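Local coordinates for type IV pilus biogenesis protein PilB (Streptococcus sanguinis, PDB 7B7P), which is a bimodular minor type IV pilin with a direct role in adhesion, combining a pilin module with a metal-binding von Willebrand factor A-like module, at residues Y22-T26 with E80-K84; N104-N110 with D125-L131; R263-I267 with D320-G326; E353-K357 with I387-M392. All blocks are in the same frame, centred on the assembly; numbering follows the deposited sequence.

How the interactions relate
Interactions 1 and 2 lie at one end of the elongated chain and interactions 3 and 4 at the other, on opposite sides of its centre, with about 50 Å between the centres of 1 and 4. Interaction 1 is an apolar surface contact of helix 9-27 with a loop; interaction 2, partly buried, pairs two strands through backbone hydrogen bonds. D24 of the helix joins them by probable bonds to Y109 and S129. Interactions 3 and 4, both partly buried, meet through helix 341-358: V354 packs on R263, and K357 reaches the carbonyl of L321. Interaction 3 centres on an arginine flanked on both faces, whereas interaction 4 combines a buried serine bond with solvent-linked charges.

Interaction 1 (Y22-T26 with E80-K84); sequences YVDRT and ELGTK
The side chain of Y22 reaches across the loop to meet L81, G82 and T83 in turn. CB meets the leucine first, 3.5 Å from CD2 of L81, and CG of Y22 remains close to the same methyl. CG stands anti to the carbonyl carbon of its own residue (chi1 -80°), which carries the ring away from the helix and across the loop. Further out, the CD2-CE2 side of the ring reaches the backbone of G82: CD2 of Y22 lies 3.2 Å from the amide N of G82, and CE2 is 3.4 Å from its CA. The ring meets this peptide obliquely. At the tip, OH of Y22 comes 3.4 Å from CG2 of T83, a methyl that sits at the ring edge near the ring plane.

L81 divides its branches between neighbours. While CD2 serves Y22, CD1 is 4.1 Å from CG2 of V23, and CG2 of T26, one helical turn after Y22, touches CD1 as well. This is the pilin arrangement of an N-terminal helix laid against a beta-sheet: the loop continues from the outermost strand, 79-80, and V23 and T26 reach further in, to I55 of strand 53-57. L81 shares backbone hydrogen bonds with V64. Polar ties between helix and loop come from one and two turns earlier, where S19 bonds to the carbonyl of L81 and E15 to the amide of T83.

No hydrogen bond crosses between 22-26 and 80-84 themselves, so this part of the contact depends on shape and van der Waals fit, while the bonds made by S19 and E15 probably set its orientation.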
loop_
_atom_site.group_PDB
_atom_site.type_symbol
_atom_site.label_atom_id
_atom_site.label_comp_id
_atom_site.label_asym_id
_atom_site.label_seq_id
_atom_site.Cartn_x
_atom_site.Cartn_y
_atom_site.Cartn_z
ATOM N N TYR A 22 -2.431 -34.431 9.795
ATOM C CA TYR A 22 -3.051 -33.586 10.814
ATOM C C TYR A 22 -2.855 -32.115 10.491
ATOM O O TYR A 22 -3.826 -31.351 10.431
ATOM C CB TYR A 22 -2.482 -33.893 12.198
ATOM C CG TYR A 22 -3.074 -35.117 12.856
ATOM C CD1 TYR A 22 -4.419 -35.433 12.713
ATOM C CD2 TYR A 22 -2.279 -35.961 13.616
ATOM C CE1 TYR A 22 -4.951 -36.562 13.317
ATOM C CE2 TYR A 22 -2.799 -37.080 14.219
ATOM C CZ TYR A 22 -4.129 -37.378 14.070
ATOM O OH TYR A 22 -4.621 -38.504 14.689
ATOM N N VAL A 23 -1.600 -31.708 10.267
ATOM C CA VAL A 23 -1.302 -30.327 9.891
ATOM C C VAL A 23 -2.097 -29.918 8.658
ATOM O O VAL A 23 -2.827 -28.920 8.678
ATOM C CB VAL A 23 0.207 -30.145 9.672
ATOM C CG1 VAL A 23 0.485 -28.789 9.062
ATOM C CG2 VAL A 23 0.946 -30.315 10.989
ATOM N N ASP A 24 -2.002 -30.701 7.574
ATOM C CA ASP A 24 -2.742 -30.346 6.361
ATOM C C ASP A 24 -4.242 -30.250 6.620
ATOM O O ASP A 24 -4.934 -29.433 5.999
ATOM C CB ASP A 24 -2.462 -31.350 5.238
ATOM C CG ASP A 24 -2.973 -30.865 3.871
ATOM O OD1 ASP A 24 -2.749 -29.684 3.540
ATOM O OD2 ASP A 24 -3.599 -31.652 3.121
ATOM N N ARG A 25 -4.760 -31.063 7.541
ATOM C CA ARG A 25 -6.189 -31.043 7.834
ATOM C C ARG A 25 -6.584 -29.732 8.498
ATOM O O ARG A 25 -7.523 -29.055 8.062
ATOM C CB ARG A 25 -6.548 -32.231 8.733
ATOM C CG ARG A 25 -7.937 -32.811 8.550
ATOM C CD ARG A 25 -7.923 -34.311 8.854
ATOM N NE ARG A 25 -8.395 -35.101 7.718
ATOM C CZ ARG A 25 -7.876 -36.268 7.338
ATOM N NH1 ARG A 25 -6.851 -36.798 8.002
ATOM N NH2 ARG A 25 -8.380 -36.902 6.281
ATOM N N THR A 26 -5.871 -29.357 9.559
ATOM C CA THR A 26 -6.205 -28.116 10.238
ATOM C C THR A 26 -5.859 -26.902 9.372
ATOM O O THR A 26 -6.606 -25.916 9.369
ATOM C CB THR A 26 -5.527 -28.099 11.616
ATOM O OG1 THR A 26 -5.609 -26.793 12.201
ATOM C CG2 THR A 26 -4.099 -28.521 11.527
ATOM N N GLU A 80 -0.616 -31.692 21.110
ATOM C CA GLU A 80 0.276 -32.265 20.110
ATOM C C GLU A 80 -0.526 -32.803 18.935
ATOM O O GLU A 80 -1.533 -33.493 19.124
ATOM C CB GLU A 80 1.139 -33.379 20.699
ATOM C CG GLU A 80 2.180 -33.863 19.698
ATOM C CD GLU A 80 2.165 -35.381 19.441
ATOM O OE1 GLU A 80 1.567 -36.136 20.239
ATOM O OE2 GLU A 80 2.717 -35.817 18.404
ATOM N N LEU A 81 -0.078 -32.473 17.721
ATOM C CA LEU A 81 -0.661 -33.004 16.495
ATOM C C LEU A 81 0.053 -34.307 16.166
ATOM O O LEU A 81 1.237 -34.305 15.808
ATOM C CB LEU A 81 -0.538 -31.997 15.358
ATOM C CG LEU A 81 -1.728 -31.044 15.298
ATOM C CD1 LEU A 81 -1.459 -29.970 14.290
ATOM C CD2 LEU A 81 -2.987 -31.805 14.949
ATOM N N GLY A 82 -0.657 -35.410 16.300
ATOM C CA GLY A 82 -0.076 -36.727 16.216
ATOM C C GLY A 82 -0.742 -37.634 17.219
ATOM O O GLY A 82 -1.773 -37.298 17.802
ATOM N N THR A 83 -0.138 -38.803 17.425
ATOM C CA THR A 83 -0.729 -39.794 18.318
ATOM C C THR A 83 0.254 -40.450 19.278
ATOM O O THR A 83 -0.189 -40.956 20.315
ATOM C CB THR A 83 -1.435 -40.902 17.510
ATOM O OG1 THR A 83 -0.522 -41.471 16.560
ATOM C CG2 THR A 83 -2.670 -40.365 16.783
ATOM N N LYS A 84 1.556 -40.476 19.000
ATOM C CA LYS A 84 2.450 -41.314 19.780
ATOM C C LYS A 84 3.815 -40.662 19.918
ATOM O O LYS A 84 4.139 -39.673 19.252
ATOM C CB LYS A 84 2.605 -42.709 19.157
ATOM C CG LYS A 84 3.107 -42.693 17.720
ATOM C CD LYS A 84 3.034 -44.068 17.050
ATOM C CE LYS A 84 4.219 -44.950 17.430
ATOM N NZ LYS A 84 5.434 -44.159 17.770
#

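Interaction 2 (N104-N110 with D125-L131); sequences NRLISYN and DTAISAL
I107 and S129 face each other as an antiparallel hydrogen-bonded pair, each using both its amide and its carbonyl on the other. The amide N of S129 donates to O of I107 over 2.8 Å, coming in nearly along the C=O axis. The return bond, from N of I107 to O of S129, spans 3.0 Å and is as straight at the hydrogen, but its donor stands 37° above the carbonyl plane, away from a lone pair. Y109 and A127 repeat the exchange: N of Y109 lies 2.9 Å from O of A127, and O of Y109 accepts from N of A127. S108-I128, a non-hydrogen-bonded pair, lies between them, and L106-A130, another, flanks I107-S129 on the far side.

Strands 104-112 and 124-130 thus form a beta hairpin, the second and third strands of an antiparallel sheet. L106, S108 and N110 bond through their backbones to strand 92-101, so strand 104-112 is served on both its edges.

On the sheet face bearing I107, Y109, A127 and S129, M20 of helix 9-27 touches both Y109 and A127. The phenol of Y109 and the hydroxyl of S129 find the same acceptor there, OD1 of D24.

Beyond the last pair, N of L131 donates almost straight to O of R105 at 2.9 Å. CG1 of I107 is opposite its backbone N (chi1 -171°), leaving CG2 turned to L131, whose CD2 lies 3.7 Å away as the two side chains cross at about a right angle. The carbonyl O of L131 receives a weak bond from ND2 of N104.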
loop_
_atom_site.group_PDB
_atom_site.type_symbol
_atom_site.label_atom_id
_atom_site.label_comp_id
_atom_site.label_asym_id
_atom_site.label_seq_id
_atom_site.Cartn_x
_atom_site.Cartn_y
_atom_site.Cartn_z
ATOM N N ASN A 104 -6.249 -22.365 -6.723
ATOM C CA ASN A 104 -5.826 -22.754 -5.384
ATOM C C ASN A 104 -4.355 -22.423 -5.205
ATOM O O ASN A 104 -3.536 -22.720 -6.077
ATOM C CB ASN A 104 -6.019 -24.255 -5.122
ATOM C CG ASN A 104 -7.469 -24.706 -5.225
ATOM O OD1 ASN A 104 -8.021 -24.811 -6.320
ATOM N ND2 ASN A 104 -8.070 -25.024 -4.087
ATOM N N ARG A 105 -4.021 -21.833 -4.066
ATOM C CA ARG A 105 -2.630 -21.626 -3.710
ATOM C C ARG A 105 -2.052 -22.921 -3.167
ATOM O O ARG A 105 -2.718 -23.652 -2.423
ATOM C CB ARG A 105 -2.502 -20.512 -2.668
ATOM C CG ARG A 105 -2.359 -19.117 -3.264
ATOM C CD ARG A 105 -0.926 -18.833 -3.751
ATOM N NE ARG A 105 -0.918 -17.723 -4.700
ATOM C CZ ARG A 105 0.041 -17.479 -5.594
ATOM N NH1 ARG A 105 1.105 -18.272 -5.680
ATOM N NH2 ARG A 105 -0.069 -16.431 -6.407
ATOM N N LEU A 106 -0.817 -23.211 -3.547
ATOM C CA LEU A 106 -0.132 -24.409 -3.096
ATOM C C LEU A 106 0.756 -24.131 -1.893
ATOM O O LEU A 106 1.261 -23.020 -1.705
ATOM C CB LEU A 106 0.705 -25.010 -4.223
ATOM C CG LEU A 106 -0.160 -25.424 -5.413
ATOM C CD1 LEU A 106 0.679 -26.099 -6.451
ATOM C CD2 LEU A 106 -1.297 -26.335 -4.952
ATOM N N ILE A 107 0.946 -25.167 -1.081
ATOM C CA ILE A 107 1.854 -25.129 0.053
ATOM C C ILE A 107 2.658 -26.423 0.069
ATOM O O ILE A 107 2.172 -27.488 -0.331
ATOM C CB ILE A 107 1.093 -24.929 1.376
ATOM C CG1 ILE A 107 2.058 -24.676 2.526
ATOM C CG2 ILE A 107 0.227 -26.135 1.699
ATOM C CD1 ILE A 107 1.343 -24.429 3.834
ATOM N N SER A 108 3.905 -26.329 0.511
ATOM C CA SER A 108 4.737 -27.508 0.665
ATOM C C SER A 108 5.093 -27.682 2.134
ATOM O O SER A 108 5.370 -26.709 2.847
ATOM C CB SER A 108 5.989 -27.436 -0.211
ATOM O OG SER A 108 7.116 -27.016 0.514
ATOM N N TYR A 109 5.023 -28.923 2.587
ATOM C CA TYR A 109 5.393 -29.299 3.937
ATOM C C TYR A 109 6.676 -30.111 3.901
ATOM O O TYR A 109 6.897 -30.909 2.983
ATOM C CB TYR A 109 4.309 -30.132 4.599
ATOM C CG TYR A 109 2.938 -29.537 4.619
ATOM C CD1 TYR A 109 2.683 -28.334 5.268
ATOM C CD2 TYR A 109 1.875 -30.210 4.031
ATOM C CE1 TYR A 109 1.401 -27.805 5.312
ATOM C CE2 TYR A 109 0.595 -29.699 4.066
ATOM C CZ TYR A 109 0.357 -28.495 4.711
ATOM O OH TYR A 109 -0.922 -27.988 4.728
ATOM N N ASN A 110 7.514 -29.901 4.908
ATOM C CA ASN A 110 8.699 -30.704 5.149
ATOM C C ASN A 110 8.644 -31.155 6.601
ATOM O O ASN A 110 8.354 -30.347 7.488
ATOM C CB ASN A 110 9.974 -29.905 4.860
ATOM C CG ASN A 110 11.224 -30.753 4.964
ATOM O OD1 ASN A 110 11.515 -31.324 6.020
ATOM N ND2 ASN A 110 11.974 -30.842 3.870
ATOM N N ASP A 125 10.490 -35.301 2.590
ATOM C CA ASP A 125 11.320 -34.180 2.157
ATOM C C ASP A 125 10.463 -33.017 1.685
ATOM O O ASP A 125 10.752 -31.852 1.988
ATOM C CB ASP A 125 12.276 -34.627 1.042
ATOM C CG ASP A 125 13.660 -34.991 1.567
ATOM O OD1 ASP A 125 14.103 -34.351 2.553
ATOM O OD2 ASP A 125 14.300 -35.913 1.002
ATOM N N THR A 126 9.405 -33.313 0.947
ATOM C CA THR A 126 8.501 -32.262 0.506
ATOM C C THR A 126 7.194 -32.879 0.040
ATOM O O THR A 126 7.198 -33.822 -0.756
ATOM C CB THR A 126 9.153 -31.423 -0.600
ATOM O OG1 THR A 126 10.095 -30.518 0.000
ATOM C CG2 THR A 126 8.111 -30.640 -1.393
ATOM N N ALA A 127 6.077 -32.379 0.557
ATOM C CA ALA A 127 4.754 -32.811 0.135
ATOM C C ALA A 127 3.929 -31.583 -0.219
ATOM O O ALA A 127 3.799 -30.667 0.594
ATOM C CB ALA A 127 4.061 -33.630 1.231
ATOM N N ILE A 128 3.394 -31.563 -1.431
ATOM C CA ILE A 128 2.581 -30.457 -1.916
ATOM C C ILE A 128 1.132 -30.697 -1.518
ATOM O O ILE A 128 0.578 -31.771 -1.776
ATOM C CB ILE A 128 2.704 -30.321 -3.441
ATOM C CG1 ILE A 128 4.055 -29.727 -3.820
ATOM C CG2 ILE A 128 1.545 -29.481 -4.009
ATOM C CD1 ILE A 128 4.272 -28.326 -3.317
ATOM N N SER A 129 0.515 -29.699 -0.898
ATOM C CA SER A 129 -0.924 -29.680 -0.683
ATOM C C SER A 129 -1.492 -28.372 -1.243
ATOM O O SER A 129 -0.769 -27.510 -1.750
ATOM C CB SER A 129 -1.266 -29.853 0.803
ATOM O OG SER A 129 -2.675 -29.846 1.003
ATOM N N ALA A 130 -2.801 -28.222 -1.171
ATOM C CA ALA A 130 -3.453 -27.020 -1.655
ATOM C C ALA A 130 -4.251 -26.414 -0.516
ATOM O O ALA A 130 -4.777 -27.135 0.332
ATOM C CB ALA A 130 -4.366 -27.323 -2.856
ATOM N N LEU A 131 -4.333 -25.086 -0.501
ATOM C CA LEU A 131 -5.082 -24.350 0.511
ATOM C C LEU A 131 -6.443 -23.939 -0.024
ATOM O O LEU A 131 -6.679 -23.915 -1.233
ATOM C CB LEU A 131 -4.316 -23.107 0.965
ATOM C CG LEU A 131 -2.830 -23.328 1.225
ATOM C CD1 LEU A 131 -2.099 -22.023 1.160
ATOM C CD2 LEU A 131 -2.645 -23.997 2.569
#

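Interaction 3 (R263-I267 with D320-G326); sequences RYGMI and DLSPTLG
R263 has its guanidinium flanked on both faces by one loop: O of D320 lies over one and CD2 of L325 over the opposite one, each offset toward the rim. Leaving the helix with CG opposite its backbone N (chi1 177°) and bending at chi3, R263 brings NH1 to O of S322 at 2.8 Å, a bent bond (135° at the hydrogen). Its NH2 and OD2 of D320 form a salt bridge at 3.3 Å whose hydrogen bond is weak, the planar groups being turned 64° apart. Both ions have further partners, D260 for R263 and R331 for D320. Within the loop, OD1 of D320 forms an Asx turn to N of S322 and OG of S322 an ST turn to N of T324.

L325 places CD1 4.0 Å above the Y264 ring centre in a CH-pi contact. A water joins OH of Y264 to O of G326, weakly at the latter. CD1 of I267 meets CB of P323 at 3.7 Å.

The loop between strands 311-314 and 332-335 thus covers one side of helix 258-270. R263 also packs on Y350 of helix 341-358 and L291 of strand 289-291, while Y264, I267 and L325 border strand 223-228.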
loop_
_atom_site.group_PDB
_atom_site.type_symbol
_atom_site.label_atom_id
_atom_site.label_comp_id
_atom_site.label_asym_id
_atom_site.label_seq_id
_atom_site.Cartn_x
_atom_site.Cartn_y
_atom_site.Cartn_z
ATOM N N ARG A 263 0.722 18.896 0.240
ATOM C CA ARG A 263 0.593 19.525 1.548
ATOM C C ARG A 263 -0.827 19.387 2.071
ATOM O O ARG A 263 -1.042 18.966 3.214
ATOM C CB ARG A 263 1.012 21.001 1.475
ATOM C CG ARG A 263 0.835 21.755 2.802
ATOM C CD ARG A 263 1.540 23.113 2.760
ATOM N NE ARG A 263 0.942 24.057 1.803
ATOM C CZ ARG A 263 0.746 25.348 2.082
ATOM N NH1 ARG A 263 1.091 25.821 3.279
ATOM N NH2 ARG A 263 0.213 26.164 1.182
ATOM N N TYR A 264 -1.816 19.739 1.245
ATOM C CA TYR A 264 -3.201 19.593 1.685
ATOM C C TYR A 264 -3.509 18.137 2.014
ATOM O O TYR A 264 -4.089 17.837 3.063
ATOM C CB TYR A 264 -4.148 20.101 0.615
ATOM C CG TYR A 264 -4.334 21.611 0.583
ATOM C CD1 TYR A 264 -3.238 22.467 0.528
ATOM C CD2 TYR A 264 -5.610 22.174 0.562
ATOM C CE1 TYR A 264 -3.400 23.831 0.465
ATOM C CE2 TYR A 264 -5.784 23.545 0.502
ATOM C CZ TYR A 264 -4.677 24.367 0.450
ATOM O OH TYR A 264 -4.817 25.736 0.390
ATOM N N GLY A 265 -3.086 17.216 1.142
ATOM C CA GLY A 265 -3.316 15.808 1.402
ATOM C C GLY A 265 -2.744 15.351 2.720
ATOM O O GLY A 265 -3.446 14.759 3.541
ATOM N N MET A 266 -1.462 15.643 2.960
ATOM C CA MET A 266 -0.801 15.086 4.140
ATOM C C MET A 266 -1.314 15.708 5.438
ATOM O O MET A 266 -1.425 15.009 6.458
ATOM C CB MET A 266 0.718 15.252 4.039
ATOM C CG MET A 266 1.341 14.429 2.919
ATOM S SD MET A 266 3.131 14.423 3.004
ATOM C CE MET A 266 3.519 12.909 2.084
ATOM N N ILE A 267 -1.588 17.017 5.455
ATOM C CA ILE A 267 -2.041 17.579 6.727
ATOM C C ILE A 267 -3.440 17.081 7.059
ATOM O O ILE A 267 -3.733 16.772 8.218
ATOM C CB ILE A 267 -1.959 19.121 6.768
ATOM C CG1 ILE A 267 -2.218 19.597 8.203
ATOM C CG2 ILE A 267 -2.955 19.777 5.867
ATOM C CD1 ILE A 267 -1.702 21.006 8.496
ATOM N N ASP A 320 6.698 27.514 1.085
ATOM C CA ASP A 320 5.553 27.623 1.968
ATOM C C ASP A 320 5.231 26.273 2.583
ATOM O O ASP A 320 4.454 25.479 2.027
ATOM C CB ASP A 320 4.341 28.153 1.195
ATOM C CG ASP A 320 3.153 28.455 2.094
ATOM O OD1 ASP A 320 3.256 28.314 3.329
ATOM O OD2 ASP A 320 2.094 28.807 1.551
ATOM N N LEU A 321 5.828 26.012 3.733
ATOM C CA LEU A 321 5.589 24.820 4.529
ATOM C C LEU A 321 4.648 25.068 5.704
ATOM O O LEU A 321 4.684 24.320 6.680
ATOM C CB LEU A 321 6.917 24.291 5.046
ATOM C CG LEU A 321 7.914 24.084 3.925
ATOM C CD1 LEU A 321 9.221 23.563 4.538
ATOM C CD2 LEU A 321 7.311 23.086 2.912
ATOM N N SER A 322 3.833 26.112 5.656
ATOM C CA SER A 322 3.011 26.406 6.820
ATOM C C SER A 322 1.852 25.406 6.937
ATOM O O SER A 322 1.298 24.956 5.933
ATOM C CB SER A 322 2.445 27.827 6.745
ATOM O OG SER A 322 1.369 27.955 7.672
ATOM N N PRO A 323 1.450 25.065 8.166
ATOM C CA PRO A 323 0.191 24.336 8.337
ATOM C C PRO A 323 -1.015 25.197 8.068
ATOM O O PRO A 323 -2.127 24.664 7.996
ATOM C CB PRO A 323 0.237 23.884 9.802
ATOM C CG PRO A 323 1.629 24.133 10.258
ATOM C CD PRO A 323 2.142 25.260 9.447
ATOM N N THR A 324 -0.825 26.507 7.910
ATOM C CA THR A 324 -1.896 27.419 7.530
ATOM C C THR A 324 -1.971 27.433 6.012
ATOM O O THR A 324 -1.005 27.800 5.336
ATOM C CB THR A 324 -1.641 28.831 8.081
ATOM O OG1 THR A 324 -1.730 28.810 9.513
ATOM C CG2 THR A 324 -2.670 29.816 7.528
ATOM N N LEU A 325 -3.099 27.027 5.472
ATOM C CA LEU A 325 -3.198 26.743 4.048
ATOM C C LEU A 325 -3.712 27.987 3.340
ATOM O O LEU A 325 -4.860 28.395 3.530
ATOM C CB LEU A 325 -4.103 25.536 3.811
ATOM C CG LEU A 325 -3.728 24.344 4.684
ATOM C CD1 LEU A 325 -4.748 23.245 4.480
ATOM C CD2 LEU A 325 -2.290 23.853 4.388
ATOM N N GLY A 326 -2.866 28.601 2.533
ATOM C CA GLY A 326 -3.287 29.800 1.842
ATOM C C GLY A 326 -2.540 29.956 0.544
ATOM O O GLY A 326 -1.440 29.423 0.362
HETATM O O HOH W 1 -2.429 27.002 -0.972
#

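Interaction 4 (E353-K357 with I387-M392); sequences EVSKK and IGEGGM
A type I beta turn from G388 to G391 carries the chain from the helix that contains I387 into strand 393-399 of the von Willebrand factor A-like module; S355 and K356 of helix 341-358 pack against this turn. S355 provides the central bond. Its hydroxyl stands anti to its own backbone N (chi1 -174°), which directs OG across to the carbonyl O of I387, 2.7 Å away. The hydroxyl lies in the carbonyl plane, on a lone pair of that oxygen. The same oxygen accepts the amide N of G390 at 3.0 Å, so two donors grip it.

Packing around the serine is close. G390 brings its CA within 4.0 Å of CA of K356, an approach made easy by its lack of a side chain, and CE of M392 folds back to 3.2 Å from OG of S355. M266 of helix 258-270 touches the serine too, while I387 and M392 both rest on V365 of strand 364-370.

K356 lays its CG over the turn, 3.7 Å from O of E389, then bends at chi2 and chi3. Its NZ forms a weak salt bridge of 3.4 Å with OE2 of E353 and stays 4.0 Å from OE1 of E389, beyond salt-bridge range. A water donates to both of these carboxylate oxygens, and another links the carbonyls of K356 and G390, weakly at the glycine.

The chemistry therefore changes with depth: a buried hydroxyl gives the contact a directed bond, whereas toward solvent the lysine and water probably ease the repulsion between two neighbouring carboxylates.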
loop_
_atom_site.group_PDB
_atom_site.type_symbol
_atom_site.label_atom_id
_atom_site.label_comp_id
_atom_site.label_asym_id
_atom_site.label_seq_id
_atom_site.Cartn_x
_atom_site.Cartn_y
_atom_site.Cartn_z
ATOM N N GLU A 353 10.133 18.884 0.279
ATOM C CA GLU A 353 10.095 19.573 1.573
ATOM C C GLU A 353 8.766 19.333 2.271
ATOM O O GLU A 353 8.735 19.090 3.479
ATOM C CB GLU A 353 10.341 21.075 1.419
ATOM C CG GLU A 353 11.735 21.426 1.015
ATOM C CD GLU A 353 12.793 20.725 1.876
ATOM O OE1 GLU A 353 12.810 20.950 3.102
ATOM O OE2 GLU A 353 13.597 19.938 1.329
ATOM N N VAL A 354 7.659 19.348 1.516
ATOM C CA VAL A 354 6.356 19.079 2.119
ATOM C C VAL A 354 6.323 17.679 2.718
ATOM O O VAL A 354 5.846 17.475 3.841
ATOM C CB VAL A 354 5.234 19.274 1.082
ATOM C CG1 VAL A 354 3.955 18.631 1.580
ATOM C CG2 VAL A 354 5.025 20.762 0.782
ATOM N N SER A 355 6.866 16.702 1.995
ATOM C CA SER A 355 6.846 15.321 2.471
ATOM C C SER A 355 7.629 15.165 3.769
ATOM O O SER A 355 7.194 14.457 4.684
ATOM C CB SER A 355 7.416 14.388 1.397
ATOM O OG SER A 355 7.260 13.034 1.800
ATOM N N LYS A 356 8.781 15.814 3.868
ATOM C CA LYS A 356 9.565 15.716 5.098
ATOM C C LYS A 356 8.831 16.330 6.287
ATOM O O LYS A 356 8.907 15.817 7.403
ATOM C CB LYS A 356 10.921 16.381 4.902
ATOM C CG LYS A 356 11.925 15.490 4.202
ATOM C CD LYS A 356 12.777 16.274 3.244
ATOM C CE LYS A 356 13.770 17.120 3.972
ATOM N NZ LYS A 356 14.956 17.359 3.082
ATOM N N LYS A 357 8.102 17.415 6.074
ATOM C CA LYS A 357 7.436 18.040 7.204
ATOM C C LYS A 357 6.126 17.345 7.580
ATOM O O LYS A 357 5.825 17.211 8.772
ATOM C CB LYS A 357 7.173 19.513 6.912
ATOM C CG LYS A 357 6.541 20.230 8.088
ATOM C CD LYS A 357 6.574 21.728 7.935
ATOM C CE LYS A 357 6.115 22.416 9.237
ATOM N NZ LYS A 357 6.275 23.883 9.100
ATOM N N ILE A 387 9.576 12.860 -3.128
ATOM C CA ILE A 387 8.605 12.645 -2.053
ATOM C C ILE A 387 9.106 11.564 -1.090
ATOM O O ILE A 387 8.854 11.630 0.120
ATOM C CB ILE A 387 7.216 12.299 -2.652
ATOM C CG1 ILE A 387 6.618 13.495 -3.425
ATOM C CG2 ILE A 387 6.228 11.810 -1.566
ATOM C CD1 ILE A 387 5.257 13.158 -4.092
ATOM N N GLY A 388 9.863 10.585 -1.601
ATOM C CA GLY A 388 10.451 9.517 -0.798
ATOM C C GLY A 388 11.479 9.978 0.227
ATOM O O GLY A 388 11.715 9.267 1.205
ATOM N N GLU A 389 12.078 11.157 0.044
ATOM C CA GLU A 389 12.919 11.732 1.092
ATOM C C GLU A 389 12.181 11.913 2.412
ATOM O O GLU A 389 12.834 12.010 3.459
ATOM C CB GLU A 389 13.465 13.090 0.666
ATOM C CG GLU A 389 14.433 13.018 -0.502
ATOM C CD GLU A 389 14.997 14.381 -0.815
ATOM O OE1 GLU A 389 14.368 15.386 -0.382
ATOM O OE2 GLU A 389 16.059 14.448 -1.478
ATOM N N GLY A 390 10.847 11.982 2.391
ATOM C CA GLY A 390 10.125 12.056 3.643
ATOM C C GLY A 390 10.049 10.761 4.443
ATOM O O GLY A 390 9.372 10.737 5.476
ATOM N N GLY A 391 10.669 9.663 3.961
ATOM C CA GLY A 391 10.853 8.456 4.744
ATOM C C GLY A 391 9.778 7.390 4.614
ATOM O O GLY A 391 9.954 6.300 5.168
ATOM N N MET A 392 8.664 7.660 3.935
ATOM C CA MET A 392 7.648 6.634 3.762
ATOM C C MET A 392 7.918 5.839 2.483
ATOM O O MET A 392 8.725 6.225 1.639
ATOM C CB MET A 392 6.232 7.246 3.724
ATOM C CG MET A 392 5.872 8.066 2.443
ATOM S SD MET A 392 6.949 9.550 2.201
ATOM C CE MET A 392 6.450 10.555 3.611
HETATM O O HOH W 2 13.513 17.794 -1.081
HETATM O O HOH W 3 9.341 12.792 8.062
#